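Side-chain contact in Molybdate/tungstate binding protein (Sporomusa ovata, PDB 1FR3), which binds the oxyanions molybdate and tungstate, and probably serves in the cell's molybdate homeostasis: residues A[25-30]-A[52-57]. Numbering follows the deposited sequence.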
loop_
_atom_site.group_PDB
_atom_site.type_symbol
_atom_site.label_atom_id
_atom_site.label_comp_id
_atom_site.label_asym_id
_atom_site.label_seq_id
_atom_site.Cartn_x
_atom_site.Cartn_y
_atom_site.Cartn_z
ATOM N N ILE A 25 6.288 -2.792 15.621
ATOM C CA ILE A 25 5.340 -2.852 16.726
ATOM C C ILE A 25 4.755 -4.270 16.727
ATOM O O ILE A 25 4.072 -4.632 15.770
ATOM C CB ILE A 25 4.191 -1.841 16.603
ATOM C CG1 ILE A 25 4.680 -0.446 16.217
ATOM C CG2 ILE A 25 3.385 -1.772 17.896
ATOM C CD1 ILE A 25 5.689 0.200 17.123
ATOM N N VAL A 26 5.122 -5.044 17.736
ATOM C CA VAL A 26 4.648 -6.426 17.841
ATOM C C VAL A 26 3.429 -6.420 18.763
ATOM O O VAL A 26 3.516 -5.931 19.890
ATOM C CB VAL A 26 5.708 -7.381 18.408
ATOM C CG1 VAL A 26 5.189 -8.814 18.340
ATOM C CG2 VAL A 26 7.016 -7.272 17.636
ATOM N N MET A 27 2.303 -6.919 18.268
ATOM C CA MET A 27 1.076 -6.897 19.048
ATOM C C MET A 27 0.452 -8.278 19.168
ATOM O O MET A 27 0.743 -9.188 18.390
ATOM C CB MET A 27 0.072 -5.969 18.338
ATOM C CG MET A 27 0.511 -4.512 18.315
ATOM S SD MET A 27 -0.458 -3.521 17.151
ATOM C CE MET A 27 0.291 -4.007 15.598
ATOM N N ASP A 28 -0.418 -8.419 20.157
ATOM C CA ASP A 28 -1.196 -9.640 20.311
ATOM C C ASP A 28 -2.659 -9.310 19.998
ATOM O O ASP A 28 -3.181 -8.321 20.509
ATOM C CB ASP A 28 -1.130 -10.232 21.723
ATOM C CG ASP A 28 -1.997 -11.482 21.815
ATOM O OD1 ASP A 28 -3.098 -11.388 22.392
ATOM O OD2 ASP A 28 -1.580 -12.540 21.307
ATOM N N TYR A 29 -3.256 -10.133 19.152
ATOM C CA TYR A 29 -4.671 -9.991 18.848
ATOM C C TYR A 29 -5.354 -11.336 19.130
ATOM O O TYR A 29 -5.283 -12.238 18.296
ATOM C CB TYR A 29 -4.943 -9.575 17.398
ATOM C CG TYR A 29 -6.442 -9.395 17.198
ATOM C CD1 TYR A 29 -7.101 -8.354 17.840
ATOM C CD2 TYR A 29 -7.163 -10.264 16.405
ATOM C CE1 TYR A 29 -8.466 -8.180 17.678
ATOM C CE2 TYR A 29 -8.531 -10.100 16.242
ATOM C CZ TYR A 29 -9.161 -9.058 16.881
ATOM O OH TYR A 29 -10.522 -8.886 16.723
ATOM N N LYS A 30 -5.988 -11.446 20.297
ATOM C CA LYS A 30 -6.694 -12.673 20.652
ATOM C C LYS A 30 -5.834 -13.910 20.449
ATOM O O LYS A 30 -6.333 -14.967 20.048
ATOM C CB LYS A 30 -7.998 -12.770 19.843
ATOM C CG LYS A 30 -8.937 -11.588 20.032
ATOM C CD LYS A 30 -10.214 -11.723 19.208
ATOM C CE LYS A 30 -11.144 -10.551 19.498
ATOM N NZ LYS A 30 -12.289 -10.512 18.542
ATOM N N ASP A 52 0.246 -1.338 25.998
ATOM C CA ASP A 52 -0.789 -0.422 25.521
ATOM C C ASP A 52 -1.883 -1.137 24.727
ATOM O O ASP A 52 -1.608 -2.019 23.916
ATOM C CB ASP A 52 -0.214 0.669 24.617
ATOM C CG ASP A 52 0.350 1.886 25.310
ATOM O OD1 ASP A 52 0.068 2.080 26.510
ATOM O OD2 ASP A 52 1.077 2.655 24.647
ATOM N N LYS A 53 -3.130 -0.746 24.975
ATOM C CA LYS A 53 -4.256 -1.237 24.190
ATOM C C LYS A 53 -4.343 -0.290 22.985
ATOM O O LYS A 53 -4.398 0.926 23.178
ATOM C CB LYS A 53 -5.579 -1.218 24.944
ATOM C CG LYS A 53 -5.589 -2.085 26.191
ATOM C CD LYS A 53 -5.335 -3.550 25.898
ATOM C CE LYS A 53 -5.382 -4.379 27.175
ATOM N NZ LYS A 53 -4.686 -5.683 27.001
ATOM N N VAL A 54 -4.313 -0.858 21.797
ATOM C CA VAL A 54 -4.322 -0.065 20.576
ATOM C C VAL A 54 -5.233 -0.703 19.535
ATOM O O VAL A 54 -5.739 -1.808 19.713
ATOM C CB VAL A 54 -2.903 0.016 19.971
ATOM C CG1 VAL A 54 -1.929 0.699 20.925
ATOM C CG2 VAL A 54 -2.357 -1.368 19.626
ATOM N N THR A 55 -5.437 0.021 18.437
ATOM C CA THR A 55 -6.212 -0.524 17.328
ATOM C C THR A 55 -5.294 -0.665 16.119
ATOM O O THR A 55 -4.699 0.318 15.666
ATOM C CB THR A 55 -7.446 0.325 16.979
ATOM O OG1 THR A 55 -8.336 0.325 18.106
ATOM C CG2 THR A 55 -8.168 -0.241 15.765
ATOM N N ALA A 56 -5.152 -1.885 15.608
ATOM C CA ALA A 56 -4.392 -2.099 14.374
ATOM C C ALA A 56 -5.372 -1.740 13.247
ATOM O O ALA A 56 -6.540 -2.149 13.329
ATOM C CB ALA A 56 -3.875 -3.510 14.255
ATOM N N LEU A 57 -4.938 -0.963 12.270
ATOM C CA LEU A 57 -5.802 -0.502 11.196
ATOM C C LEU A 57 -5.271 -0.869 9.818
ATOM O O LEU A 57 -4.118 -0.567 9.498
ATOM C CB LEU A 57 -5.929 1.027 11.286
ATOM C CG LEU A 57 -6.761 1.708 10.194
ATOM C CD1 LEU A 57 -8.238 1.432 10.403
ATOM C CD2 LEU A 57 -6.470 3.202 10.157
#
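Met27, on strand 22-29, reaches across to strand 53-58, where the end of its side chain meets Val54 closely and Ala56 more loosely. SD makes the closer contact, 3.8 Å from CG2 of Val54; the two side chains cross at about a right angle, and the thioether sulfur meets a single methyl branch. With CG1 of Val54 anti to the carbonyl carbon (chi1 -62°), CG2 is left between the backbone N and the carbonyl carbon and is the branch that meets SD. Beyond the sulfur the methionine bends at chi3 (-78°), which carries CE to within 4.4 Å of Ala56 CB, a looser approach. One flexible chain thus spans Val54 and Ala56, two positions apart on strand 53-58, whose CB atoms both point toward strand 22-29, while that of Thr55, between them, points away.

The strands are not sheet neighbours; strand 7-18 separates them in the sheet order, and the contact is buried between two strands of a small beta domain, consistent with the OB-type fold of the TOBE family. Leu48 packs on Val54 and Ala36 on Met27, and Met63 of a second subunit packs on both Met27 and Ala56, extending this core into the interface.

The touching groups are all apolar, and the two segments bury 101 Å² between them, both sides summed; cohesion here probably rests on dispersion and close fit.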